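Lysine/ornithine decarboxylase (Selenomonas ruminantium, PDB 5GJO) catalyses the pyridoxal-phosphate-dependent decarboxylation of L-lysine to cadaverine and of L-ornithine to putrescine, with similar efficiency, as a homodimer. Local coordinates at residues F114-P119 with D123-A128; R200-A205 with R246-T251; P257-C262 with M298-C303; G279-Y284 with Y331-A336. The protein carries 2 engineered substitutions. One frame throughout, in Å; residues are numbered along the deposited sequence.

Contact 1: residues F114-P119 with D123-A128; sequences FTFDDP and DKMAKA
M125 reaches across to F114 and F116 because its chain leaves the helix extended and then bends at the last torsion (chi3 -66°), carrying CE away from the first ring and up to the second. F116 complements this: its CG sits between the backbone N and the carbonyl carbon (chi1 75°), which brings the base of the ring to the methyl. Sulfur and methyl thus serve different rings. SD lies alongside F114, 3.7 Å from both CB and CD2 of that residue, as the two side chains slide past each other in opposite directions. CE meets the root of F116, 3.5 Å from its CB and CG, with the side chains crossing at about a right angle. Both are Met-aromatic contacts of oblique approach; SD is 4.7 Å from the centroid of the F114 ring and 5.3 Å from that of F116.

Nearer the helix start, one water joins the two segments, giving a hydrogen bond to P119 O and accepting one from D123 N, each 2.8 Å long. Beyond the segments, F114 packs on L103 and A106, F116 on L163 and A167, and D117 forms a salt bridge with K276 of the second subunit. The result is the strand-to-helix packing of a beta-alpha-beta unit, strand 113-116, helix 122-128 and strand 133-137, within a TIM-type barrel that binds pyridoxal phosphate.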
# COMPACT_ATOMS: atom_id res chain seq x y z
N PHE A 114 22.10 2.00 -17.64
CA PHE A 114 21.06 2.90 -17.18
C PHE A 114 20.09 3.14 -18.32
O PHE A 114 20.47 3.04 -19.45
CB PHE A 114 21.64 4.27 -16.83
CG PHE A 114 22.56 4.31 -15.64
CD1 PHE A 114 22.47 3.41 -14.63
CD2 PHE A 114 23.51 5.31 -15.54
CE1 PHE A 114 23.30 3.46 -13.55
CE2 PHE A 114 24.34 5.38 -14.46
CZ PHE A 114 24.24 4.44 -13.46
N THR A 115 18.84 3.44 -17.99
CA THR A 115 17.90 4.11 -18.94
C THR A 115 17.66 5.52 -18.55
O THR A 115 17.85 5.91 -17.43
CB THR A 115 16.55 3.33 -19.14
OG1 THR A 115 15.79 3.47 -17.96
CG2 THR A 115 16.81 1.86 -19.36
N PHE A 116 17.24 6.31 -19.53
CA PHE A 116 16.81 7.67 -19.30
C PHE A 116 15.84 8.16 -20.38
O PHE A 116 15.79 7.62 -21.45
CB PHE A 116 18.00 8.61 -19.16
CG PHE A 116 18.68 8.93 -20.45
CD1 PHE A 116 19.26 7.94 -21.21
CD2 PHE A 116 18.76 10.23 -20.90
CE1 PHE A 116 19.90 8.24 -22.39
CE2 PHE A 116 19.38 10.54 -22.08
CZ PHE A 116 19.95 9.55 -22.83
N ASP A 117 15.05 9.16 -20.04
CA ASP A 117 14.12 9.74 -20.99
C ASP A 117 14.06 11.26 -20.97
O ASP A 117 13.16 11.83 -21.53
CB ASP A 117 12.71 9.14 -20.82
CG ASP A 117 12.09 9.44 -19.47
OD1 ASP A 117 12.53 10.37 -18.79
OD2 ASP A 117 11.15 8.75 -19.09
N ASP A 118 15.00 11.90 -20.30
CA ASP A 118 14.96 13.36 -20.16
C ASP A 118 16.34 14.00 -20.17
O ASP A 118 17.28 13.42 -19.67
CB ASP A 118 14.25 13.75 -18.88
CG ASP A 118 13.77 15.17 -18.90
OD1 ASP A 118 12.64 15.39 -19.37
OD2 ASP A 118 14.52 16.05 -18.46
N PRO A 119 16.47 15.23 -20.66
CA PRO A 119 17.83 15.83 -20.56
C PRO A 119 18.26 16.10 -19.14
O PRO A 119 19.46 16.06 -18.86
CB PRO A 119 17.69 17.12 -21.39
CG PRO A 119 16.26 17.33 -21.66
CD PRO A 119 15.51 16.05 -21.46
N ASP A 123 23.17 14.78 -16.59
CA ASP A 123 24.26 15.19 -15.67
C ASP A 123 24.35 14.38 -14.38
O ASP A 123 25.46 14.07 -13.92
CB ASP A 123 24.23 16.68 -15.35
CG ASP A 123 24.65 17.54 -16.60
OD1 ASP A 123 25.10 16.97 -17.64
OD2 ASP A 123 24.46 18.80 -16.54
N LYS A 124 23.22 13.99 -13.80
CA LYS A 124 23.15 13.10 -12.63
C LYS A 124 23.88 11.79 -12.96
O LYS A 124 24.67 11.32 -12.13
CB LYS A 124 21.66 12.75 -12.25
CG LYS A 124 20.83 13.86 -11.68
CD LYS A 124 19.27 13.61 -11.79
CE LYS A 124 18.84 12.36 -11.13
NZ LYS A 124 17.34 12.13 -11.23
N MET A 125 23.58 11.17 -14.11
CA MET A 125 24.16 9.88 -14.49
C MET A 125 25.70 10.01 -14.75
O MET A 125 26.52 9.17 -14.31
CB MET A 125 23.51 9.32 -15.71
CG MET A 125 22.05 8.84 -15.50
SD MET A 125 21.39 7.98 -16.90
CE MET A 125 21.33 9.26 -18.14
N ALA A 126 26.06 11.04 -15.51
CA ALA A 126 27.46 11.27 -15.88
C ALA A 126 28.32 11.53 -14.66
O ALA A 126 29.49 11.08 -14.60
CB ALA A 126 27.54 12.45 -16.86
N LYS A 127 27.77 12.21 -13.65
CA LYS A 127 28.46 12.47 -12.45
C LYS A 127 28.62 11.22 -11.59
O LYS A 127 29.63 11.06 -10.95
CB LYS A 127 27.72 13.51 -11.67
CG LYS A 127 28.43 13.96 -10.42
CD LYS A 127 27.89 15.25 -9.84
CE LYS A 127 28.19 15.26 -8.35
NZ LYS A 127 28.29 16.66 -7.87
N ALA A 128 27.60 10.37 -11.50
CA ALA A 128 27.61 9.25 -10.56
C ALA A 128 28.39 8.12 -11.12
O ALA A 128 29.10 7.47 -10.37
CB ALA A 128 26.17 8.80 -10.24
O HOH W 1 21.50 16.99 -17.16

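Contact 2: residues R200-A205 with R246-T251; sequences RLFDEA and RLFPDT
F248 drives the edge of its ring into the face of F202, a T-shaped pair that forms the centre of this contact. CE1 of F248 sits over the middle of the F202 ring, 3.8 Å above its plane, and lies almost equally far from several of the ring carbons. The centroids are 5.2 Å apart and the planes stand at 79°, close to the perpendicular of an ideal edge-to-face arrangement. T251 adds a second touch farther along the same ring: its OG1 and its CG2 are each 3.8 Å from F202 CE2, the methyl leaning on toward CZ. With OG1 beside the backbone N and CG2 beside the carbonyl carbon (chi1 -70°), both branches are presented to the ring together.

The next shell explains why F248 and T251 arrive side by side. F248 is the first residue to leave helical geometry after helix 233-247, and a type I turn from F248 to T251 folds the chain back on itself. R199 fastens this corner to the other helix by donating to L247 O while pairing with D203 in a salt bridge. F248 O accepts from R44 NH1. Separately, within helix 189-207, R200 NH1 makes a salt bridge to E204 OE1 at 3.0 Å; OE1 lies in the guanidinium plane, whereas NH1 meets it from above the carboxylate plane.

F202 also rests on L212 and on I177 of strand 173-178, while F248 packs on A198 and R199. The aromatic pair therefore lies between helix 189-207 and the end of helix 233-247, with strand 173-178 beneath F202.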
# COMPACT_ATOMS: atom_id res chain seq x y z
N ARG A 200 14.30 2.39 -37.47
CA ARG A 200 14.55 3.68 -38.15
C ARG A 200 15.52 4.49 -37.34
O ARG A 200 16.51 5.02 -37.89
CB ARG A 200 13.27 4.43 -38.47
CG ARG A 200 13.56 5.80 -39.07
CD ARG A 200 12.29 6.58 -39.22
NE ARG A 200 11.54 6.80 -37.95
CZ ARG A 200 11.84 7.70 -37.04
NH1 ARG A 200 12.94 8.45 -37.12
NH2 ARG A 200 11.06 7.81 -35.96
N LEU A 201 15.31 4.61 -36.05
CA LEU A 201 16.26 5.33 -35.17
C LEU A 201 17.66 4.78 -35.20
O LEU A 201 18.62 5.54 -35.28
CB LEU A 201 15.75 5.46 -33.75
CG LEU A 201 14.47 6.27 -33.60
CD1 LEU A 201 13.91 6.12 -32.19
CD2 LEU A 201 14.69 7.74 -33.87
N PHE A 202 17.81 3.45 -35.17
CA PHE A 202 19.16 2.89 -35.23
C PHE A 202 19.87 3.30 -36.58
O PHE A 202 21.06 3.64 -36.60
CB PHE A 202 19.09 1.38 -35.18
CG PHE A 202 19.23 0.79 -33.81
CD1 PHE A 202 18.41 1.14 -32.77
CD2 PHE A 202 20.19 -0.16 -33.56
CE1 PHE A 202 18.53 0.53 -31.50
CE2 PHE A 202 20.34 -0.77 -32.35
CZ PHE A 202 19.53 -0.38 -31.27
N ASP A 203 19.12 3.24 -37.66
CA ASP A 203 19.67 3.59 -38.95
C ASP A 203 20.10 5.07 -38.99
O ASP A 203 21.18 5.38 -39.44
CB ASP A 203 18.66 3.31 -40.05
CG ASP A 203 18.43 1.82 -40.27
OD1 ASP A 203 19.19 0.99 -39.78
OD2 ASP A 203 17.45 1.51 -40.95
N GLU A 204 19.26 5.95 -38.48
CA GLU A 204 19.61 7.40 -38.42
C GLU A 204 20.80 7.64 -37.49
O GLU A 204 21.73 8.45 -37.79
CB GLU A 204 18.39 8.24 -38.00
CG GLU A 204 17.25 8.21 -38.97
CD GLU A 204 16.02 8.99 -38.50
OE1 GLU A 204 14.98 8.95 -39.22
OE2 GLU A 204 16.07 9.61 -37.42
N ALA A 205 20.86 6.97 -36.35
CA ALA A 205 22.03 7.08 -35.48
C ALA A 205 23.34 6.68 -36.21
O ALA A 205 24.33 7.33 -36.00
CB ALA A 205 21.91 6.15 -34.28
N ARG A 246 13.86 -10.27 -37.95
CA ARG A 246 13.62 -9.54 -39.18
C ARG A 246 14.35 -8.25 -39.20
O ARG A 246 15.03 -7.94 -40.20
CB ARG A 246 12.15 -9.31 -39.35
CG ARG A 246 11.77 -8.47 -40.57
CD ARG A 246 10.40 -7.91 -40.38
NE ARG A 246 9.92 -7.18 -41.57
CZ ARG A 246 8.81 -6.50 -41.61
NH1 ARG A 246 8.04 -6.37 -40.49
NH2 ARG A 246 8.40 -5.99 -42.77
N LEU A 247 14.22 -7.47 -38.17
CA LEU A 247 14.79 -6.12 -38.12
C LEU A 247 16.10 -5.97 -37.45
O LEU A 247 16.84 -5.01 -37.76
CB LEU A 247 13.79 -5.14 -37.42
CG LEU A 247 12.41 -5.08 -38.05
CD1 LEU A 247 11.51 -4.18 -37.21
CD2 LEU A 247 12.44 -4.60 -39.52
N PHE A 248 16.45 -6.83 -36.44
CA PHE A 248 17.63 -6.66 -35.62
C PHE A 248 18.45 -7.95 -35.59
O PHE A 248 18.78 -8.48 -34.50
CB PHE A 248 17.25 -6.22 -34.18
CG PHE A 248 16.66 -4.84 -34.13
CD1 PHE A 248 17.49 -3.73 -34.03
CD2 PHE A 248 15.28 -4.66 -34.19
CE1 PHE A 248 16.96 -2.46 -33.98
CE2 PHE A 248 14.73 -3.34 -34.19
CZ PHE A 248 15.61 -2.27 -34.02
N PRO A 249 18.91 -8.42 -36.76
CA PRO A 249 19.74 -9.66 -36.79
C PRO A 249 21.06 -9.56 -36.07
O PRO A 249 21.59 -10.56 -35.56
CB PRO A 249 19.99 -9.87 -38.31
CG PRO A 249 19.68 -8.61 -38.95
CD PRO A 249 18.65 -7.89 -38.10
N ASP A 250 21.61 -8.37 -36.03
CA ASP A 250 22.95 -8.09 -35.49
C ASP A 250 23.02 -7.16 -34.31
O ASP A 250 24.06 -6.56 -34.00
CB ASP A 250 23.80 -7.51 -36.66
CG ASP A 250 23.77 -8.38 -37.91
OD1 ASP A 250 23.81 -9.64 -37.83
OD2 ASP A 250 23.64 -7.79 -38.98
N THR A 251 21.93 -7.03 -33.59
CA THR A 251 21.88 -6.20 -32.40
C THR A 251 21.67 -7.15 -31.17
O THR A 251 21.06 -8.14 -31.36
CB THR A 251 20.72 -5.23 -32.59
OG1 THR A 251 21.06 -4.28 -33.63
CG2 THR A 251 20.42 -4.46 -31.36

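Contact 3: residues P257-C262 with M298-C303; sequences PGRYMC and MYDHWC. Engineered in segment 298-303: C303 (natural residue Thr). With NA (sodium ion), chain J; PLP (pyridoxal-5'-phosphate), chain H.
R259 and D300 meet end-on, two nitrogens to two oxygens, in the tight part of this contact. NH1 of R259 donates to D300 OD2 at 2.6 Å, and NH2 of R259 to D300 OD1 at 2.9 Å. Both bonds are nearly straight, each uses the syn lone pair of its oxygen, and the guanidinium and carboxylate planes differ by just 5°. A bend in the arginine chain (chi3 -66°) turns the group to face the carboxylate. The CZ3 margin of W302 lies over one face of the guanidinium, the planes within 1° of parallel but offset, with CZ3 3.3 Å from R259 NH1. Two bonds and the indole margin should hold the group flat and fix its rotation; S183 OG is a further partner of NH2. Both charges are buried, so each probably stabilises the other.

The same arginine touches the cofactor through its backbone: R259 N donates to O3P of pyridoxal phosphate at 2.6 Å, and G258 N to O1P at 3.0 Å.

The looser side holds H301, exposed and with left-handed backbone angles, and C303, partly exposed. C303 and C226, both engineered, form a disulfide. Y299, by contrast, is buried and links to the second subunit: its OH binds a sodium ion at 2.4 Å, with S357 O of that subunit as the other protein ligand.

In the fold, P257 bonds through its backbone to A50 and Y260 packs on helix 28-41, whereas the loop holding D300 and W302 follows helix 296-299; the ion pair therefore ties the phosphate-binding end of the barrel to the loop beyond that helix.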
# COMPACT_ATOMS: atom_id res chain seq x y z
N PRO A 257 10.88 -8.57 -18.52
CA PRO A 257 9.63 -9.08 -17.96
C PRO A 257 9.61 -8.99 -16.43
O PRO A 257 10.60 -9.39 -15.75
CB PRO A 257 9.62 -10.56 -18.39
CG PRO A 257 11.13 -10.88 -18.38
CD PRO A 257 11.63 -9.66 -19.15
N GLY A 258 8.51 -8.47 -15.87
CA GLY A 258 8.23 -8.52 -14.44
C GLY A 258 7.05 -9.49 -14.18
O GLY A 258 7.26 -10.62 -13.75
N ARG A 259 5.83 -9.02 -14.46
CA ARG A 259 4.58 -9.74 -14.12
C ARG A 259 4.60 -11.20 -14.50
O ARG A 259 4.16 -12.08 -13.74
CB ARG A 259 3.38 -9.05 -14.80
CG ARG A 259 2.05 -9.49 -14.23
CD ARG A 259 0.95 -8.90 -15.09
NE ARG A 259 0.89 -7.45 -15.04
CZ ARG A 259 0.37 -6.72 -14.08
NH1 ARG A 259 -0.23 -7.26 -13.03
NH2 ARG A 259 0.37 -5.39 -14.21
N TYR A 260 5.07 -11.45 -15.70
CA TYR A 260 4.98 -12.77 -16.30
C TYR A 260 5.79 -13.83 -15.51
O TYR A 260 5.39 -14.95 -15.43
CB TYR A 260 5.40 -12.72 -17.79
CG TYR A 260 5.81 -14.06 -18.35
CD1 TYR A 260 4.89 -14.95 -18.85
CD2 TYR A 260 7.12 -14.46 -18.28
CE1 TYR A 260 5.28 -16.19 -19.31
CE2 TYR A 260 7.52 -15.71 -18.74
CZ TYR A 260 6.60 -16.56 -19.26
OH TYR A 260 7.00 -17.79 -19.70
N MET A 261 6.95 -13.45 -15.01
CA MET A 261 7.90 -14.44 -14.53
C MET A 261 7.32 -15.21 -13.33
O MET A 261 7.48 -16.43 -13.30
CB MET A 261 9.25 -13.81 -14.18
CG MET A 261 10.41 -14.78 -14.11
SD MET A 261 10.69 -15.58 -15.70
CE MET A 261 11.31 -14.24 -16.72
N CYS A 262 6.65 -14.53 -12.39
CA CYS A 262 6.15 -15.22 -11.19
C CYS A 262 4.65 -15.19 -11.06
O CYS A 262 4.13 -15.74 -10.10
CB CYS A 262 6.79 -14.64 -9.94
SG CYS A 262 8.55 -14.40 -10.03
N MET A 298 -6.32 -2.21 -5.94
CA MET A 298 -6.24 -0.75 -5.90
C MET A 298 -5.19 -0.19 -6.85
O MET A 298 -5.45 0.71 -7.67
CB MET A 298 -5.90 -0.32 -4.46
CG MET A 298 -7.00 -0.65 -3.48
SD MET A 298 -8.52 0.27 -3.91
CE MET A 298 -7.63 1.93 -4.15
N TYR A 299 -3.99 -0.69 -6.75
CA TYR A 299 -2.89 -0.13 -7.52
C TYR A 299 -2.77 -0.70 -8.92
O TYR A 299 -2.16 -0.07 -9.76
CB TYR A 299 -1.53 -0.28 -6.83
CG TYR A 299 -1.34 0.57 -5.64
CD1 TYR A 299 -0.97 1.88 -5.76
CD2 TYR A 299 -1.52 0.07 -4.37
CE1 TYR A 299 -0.84 2.68 -4.67
CE2 TYR A 299 -1.34 0.88 -3.26
CZ TYR A 299 -1.03 2.18 -3.43
OH TYR A 299 -0.78 3.01 -2.33
N ASP A 300 -3.26 -1.89 -9.15
CA ASP A 300 -2.95 -2.66 -10.39
C ASP A 300 -4.27 -2.98 -11.09
O ASP A 300 -4.26 -3.79 -12.02
CB ASP A 300 -2.22 -3.94 -10.00
CG ASP A 300 -1.50 -4.63 -11.16
OD1 ASP A 300 -0.93 -3.96 -12.03
OD2 ASP A 300 -1.53 -5.90 -11.18
N HIS A 301 -5.38 -2.33 -10.66
CA HIS A 301 -6.71 -2.46 -11.24
C HIS A 301 -7.09 -3.94 -11.45
O HIS A 301 -7.68 -4.30 -12.47
CB HIS A 301 -6.82 -1.72 -12.61
CG HIS A 301 -6.17 -0.38 -12.62
ND1 HIS A 301 -5.15 -0.05 -13.50
CD2 HIS A 301 -6.31 0.69 -11.78
CE1 HIS A 301 -4.72 1.17 -13.23
NE2 HIS A 301 -5.41 1.65 -12.20
N TRP A 302 -6.73 -4.81 -10.52
CA TRP A 302 -6.74 -6.25 -10.78
C TRP A 302 -7.87 -7.04 -10.13
O TRP A 302 -8.40 -6.60 -9.14
CB TRP A 302 -5.39 -6.83 -10.36
CG TRP A 302 -5.02 -8.13 -11.03
CD1 TRP A 302 -5.25 -9.38 -10.56
CD2 TRP A 302 -4.35 -8.29 -12.27
NE1 TRP A 302 -4.77 -10.31 -11.44
CE2 TRP A 302 -4.21 -9.66 -12.50
CE3 TRP A 302 -3.84 -7.40 -13.22
CZ2 TRP A 302 -3.58 -10.16 -13.63
CZ3 TRP A 302 -3.22 -7.90 -14.32
CH2 TRP A 302 -3.10 -9.27 -14.53
N CYS A 303 -8.26 -8.17 -10.72
CA CYS A 303 -9.30 -9.05 -10.12
C CYS A 303 -8.68 -10.41 -10.04
O CYS A 303 -8.34 -10.94 -11.10
CB CYS A 303 -10.48 -9.08 -11.10
SG CYS A 303 -11.81 -10.27 -10.67
NA NA J . 0.31 1.75 -0.67
N1 PLP H . 10.87 -2.94 -16.71
C2 PLP H . 10.50 -1.66 -16.44
C2A PLP H . 11.47 -0.54 -16.71
C3 PLP H . 9.16 -1.38 -15.89
O3 PLP H . 8.77 -0.10 -15.61
C4 PLP H . 8.26 -2.53 -15.65
C4A PLP H . 6.89 -2.34 -15.10
O4A PLP H . 6.63 -1.34 -14.44
C5 PLP H . 8.78 -3.87 -15.99
C6 PLP H . 10.07 -4.00 -16.50
C5A PLP H . 7.92 -5.10 -15.77
O4P PLP H . 6.66 -4.91 -16.41
P PLP H . 5.62 -6.14 -16.55
O1P PLP H . 6.36 -7.14 -17.41
O2P PLP H . 4.41 -5.52 -17.21
O3P PLP H . 5.39 -6.58 -15.12

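Contact 4: residues G279-Y284 with Y331-A336; sequences GEQPWY and YRDFMA
Q281 sets its terminal amide against the backbone N and the carboxylate of D333, using both ends of the group. OE1 of Q281 accepts from D333 N at 2.9 Å, with the donor tilted a little out of the carbonyl plane. NE2 of Q281 donates to D333 OD1 at 2.7 Å along an almost straight path (177°), and the acceptor lies in the plane of the amide. The fit is not flat on both sides: the carboxylate plane stands at 76° to the amide, and NE2 comes to OD1 from 37° above the carboxylate plane. One glutamine thus reads a main-chain N-H and a side-chain oxygen of the same residue, and the pair of bonds fixes which way round its amide sits.

D333 is placed for this by a G1 beta bulge, in which D333 and F334 together face S317. The bulge interrupts strand 329-336 of the mixed sheet in the C-terminal beta domain. Strand 315-320 lies between strand 283-286 and strand 329-336, so Q281, just ahead of strand 283-286, spans an intervening strand; T318 OG1 of that strand also bonds Q281 OE1.

Farther along, a water bridges the same two strands, 2.8 Å from Y284 OH and donating to A336 O at 3.1 Å. Y284 OH is bonded to L339 N as well, and its ring meets that of F319. On the flank, W283 packs on T151 of the second subunit.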
# COMPACT_ATOMS: atom_id res chain seq x y z
N GLY A 279 -29.61 -11.55 6.68
CA GLY A 279 -29.93 -11.13 5.29
C GLY A 279 -29.49 -12.01 4.09
O GLY A 279 -29.09 -13.18 4.24
N GLU A 280 -29.60 -11.45 2.89
CA GLU A 280 -29.63 -12.34 1.70
C GLU A 280 -28.26 -12.69 1.14
O GLU A 280 -28.07 -13.78 0.63
CB GLU A 280 -30.52 -11.78 0.59
CG GLU A 280 -31.08 -12.86 -0.34
CD GLU A 280 -32.23 -12.33 -1.18
OE1 GLU A 280 -33.38 -12.84 -1.01
OE2 GLU A 280 -32.00 -11.39 -1.99
N GLN A 281 -27.33 -11.76 1.23
CA GLN A 281 -25.97 -12.02 0.78
C GLN A 281 -25.02 -12.27 1.98
O GLN A 281 -24.71 -11.37 2.70
CB GLN A 281 -25.56 -10.88 -0.13
CG GLN A 281 -24.12 -10.93 -0.53
CD GLN A 281 -23.78 -10.40 -1.88
OE1 GLN A 281 -22.63 -10.30 -2.19
NE2 GLN A 281 -24.78 -10.13 -2.72
N PRO A 282 -24.54 -13.50 2.19
CA PRO A 282 -23.61 -13.66 3.27
C PRO A 282 -22.31 -12.91 3.03
O PRO A 282 -21.87 -12.76 1.86
CB PRO A 282 -23.30 -15.14 3.29
CG PRO A 282 -23.93 -15.74 2.14
CD PRO A 282 -24.72 -14.71 1.41
N TRP A 283 -21.64 -12.53 4.12
CA TRP A 283 -20.27 -11.98 4.06
C TRP A 283 -19.33 -12.93 4.73
O TRP A 283 -19.62 -13.55 5.78
CB TRP A 283 -20.12 -10.67 4.76
CG TRP A 283 -20.72 -9.48 4.10
CD1 TRP A 283 -22.00 -9.36 3.61
CD2 TRP A 283 -20.10 -8.20 3.88
NE1 TRP A 283 -22.18 -8.10 3.04
CE2 TRP A 283 -21.05 -7.36 3.26
CE3 TRP A 283 -18.84 -7.68 4.13
CZ2 TRP A 283 -20.74 -6.06 2.85
CZ3 TRP A 283 -18.54 -6.42 3.71
CH2 TRP A 283 -19.50 -5.59 3.11
N TYR A 284 -18.14 -13.01 4.18
CA TYR A 284 -17.05 -13.68 4.79
C TYR A 284 -15.88 -12.72 4.93
O TYR A 284 -15.49 -12.07 3.95
CB TYR A 284 -16.60 -14.81 3.89
CG TYR A 284 -17.75 -15.74 3.62
CD1 TYR A 284 -18.25 -16.50 4.66
CD2 TYR A 284 -18.33 -15.84 2.37
CE1 TYR A 284 -19.34 -17.32 4.48
CE2 TYR A 284 -19.40 -16.75 2.14
CZ TYR A 284 -19.90 -17.44 3.22
OH TYR A 284 -20.89 -18.35 3.11
N TYR A 331 -14.52 -8.86 -2.88
CA TYR A 331 -15.46 -9.39 -3.90
C TYR A 331 -16.88 -9.16 -3.40
O TYR A 331 -17.15 -9.32 -2.21
CB TYR A 331 -15.26 -10.86 -4.13
CG TYR A 331 -13.91 -11.31 -4.54
CD1 TYR A 331 -12.91 -11.56 -3.57
CD2 TYR A 331 -13.59 -11.50 -5.87
CE1 TYR A 331 -11.66 -12.03 -3.93
CE2 TYR A 331 -12.30 -11.96 -6.24
CZ TYR A 331 -11.33 -12.16 -5.24
OH TYR A 331 -10.08 -12.60 -5.51
N ARG A 332 -17.77 -8.85 -4.37
CA ARG A 332 -19.23 -8.74 -4.12
C ARG A 332 -19.98 -9.61 -5.13
O ARG A 332 -19.49 -9.86 -6.26
CB ARG A 332 -19.65 -7.27 -4.28
CG ARG A 332 -19.06 -6.36 -3.22
CD ARG A 332 -19.52 -4.93 -3.49
NE ARG A 332 -19.18 -3.99 -2.37
CZ ARG A 332 -18.10 -3.21 -2.39
NH1 ARG A 332 -17.21 -3.26 -3.41
NH2 ARG A 332 -17.85 -2.39 -1.38
N ASP A 333 -21.08 -10.19 -4.69
CA ASP A 333 -21.94 -11.04 -5.58
C ASP A 333 -21.17 -12.17 -6.17
O ASP A 333 -21.35 -12.56 -7.30
CB ASP A 333 -22.64 -10.17 -6.61
CG ASP A 333 -23.37 -9.03 -5.98
OD1 ASP A 333 -24.29 -9.23 -5.22
OD2 ASP A 333 -23.03 -7.87 -6.21
N PHE A 334 -20.29 -12.76 -5.36
CA PHE A 334 -19.41 -13.84 -5.79
C PHE A 334 -20.09 -15.14 -5.44
O PHE A 334 -20.46 -15.35 -4.30
CB PHE A 334 -18.03 -13.70 -5.06
CG PHE A 334 -17.03 -14.75 -5.46
CD1 PHE A 334 -17.10 -16.04 -4.92
CD2 PHE A 334 -16.13 -14.48 -6.49
CE1 PHE A 334 -16.21 -17.04 -5.32
CE2 PHE A 334 -15.20 -15.47 -6.89
CZ PHE A 334 -15.27 -16.72 -6.31
N MET A 335 -20.30 -16.04 -6.42
CA MET A 335 -20.98 -17.30 -6.13
C MET A 335 -20.08 -18.24 -5.29
O MET A 335 -19.02 -18.68 -5.78
CB MET A 335 -21.40 -18.04 -7.41
CG MET A 335 -22.51 -17.36 -8.14
SD MET A 335 -24.07 -17.54 -7.20
CE MET A 335 -24.36 -19.25 -7.30
N ALA A 336 -20.49 -18.49 -4.07
CA ALA A 336 -19.74 -19.20 -3.10
C ALA A 336 -20.61 -20.18 -2.33
O ALA A 336 -21.81 -19.88 -2.03
CB ALA A 336 -19.01 -18.25 -2.14
O HOH W 2 -22.11 -18.30 0.59

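Followed from the N terminus, contact 1 closes first, folding helix 122-128 back onto strand 113-116 with only three residues between the segments. Contact 2 comes next in series and closes a loop of about forty residues, from helix 189-207 to the end of helix 233-247; both belong to the barrel. Contacts 3 and 4 cross: 279-284 falls inside the loop closed by 257-262 and 298-303, and 331-336 lies beyond it. Contact 3 thereby joins the barrel's cofactor end to the chain of the beta domain, and contact 4 reaches over strand 315-320 between two strands of that domain's sheet. Contacts 1 and 4, on opposite sides of the chain's centre, have centres about 52 Å apart.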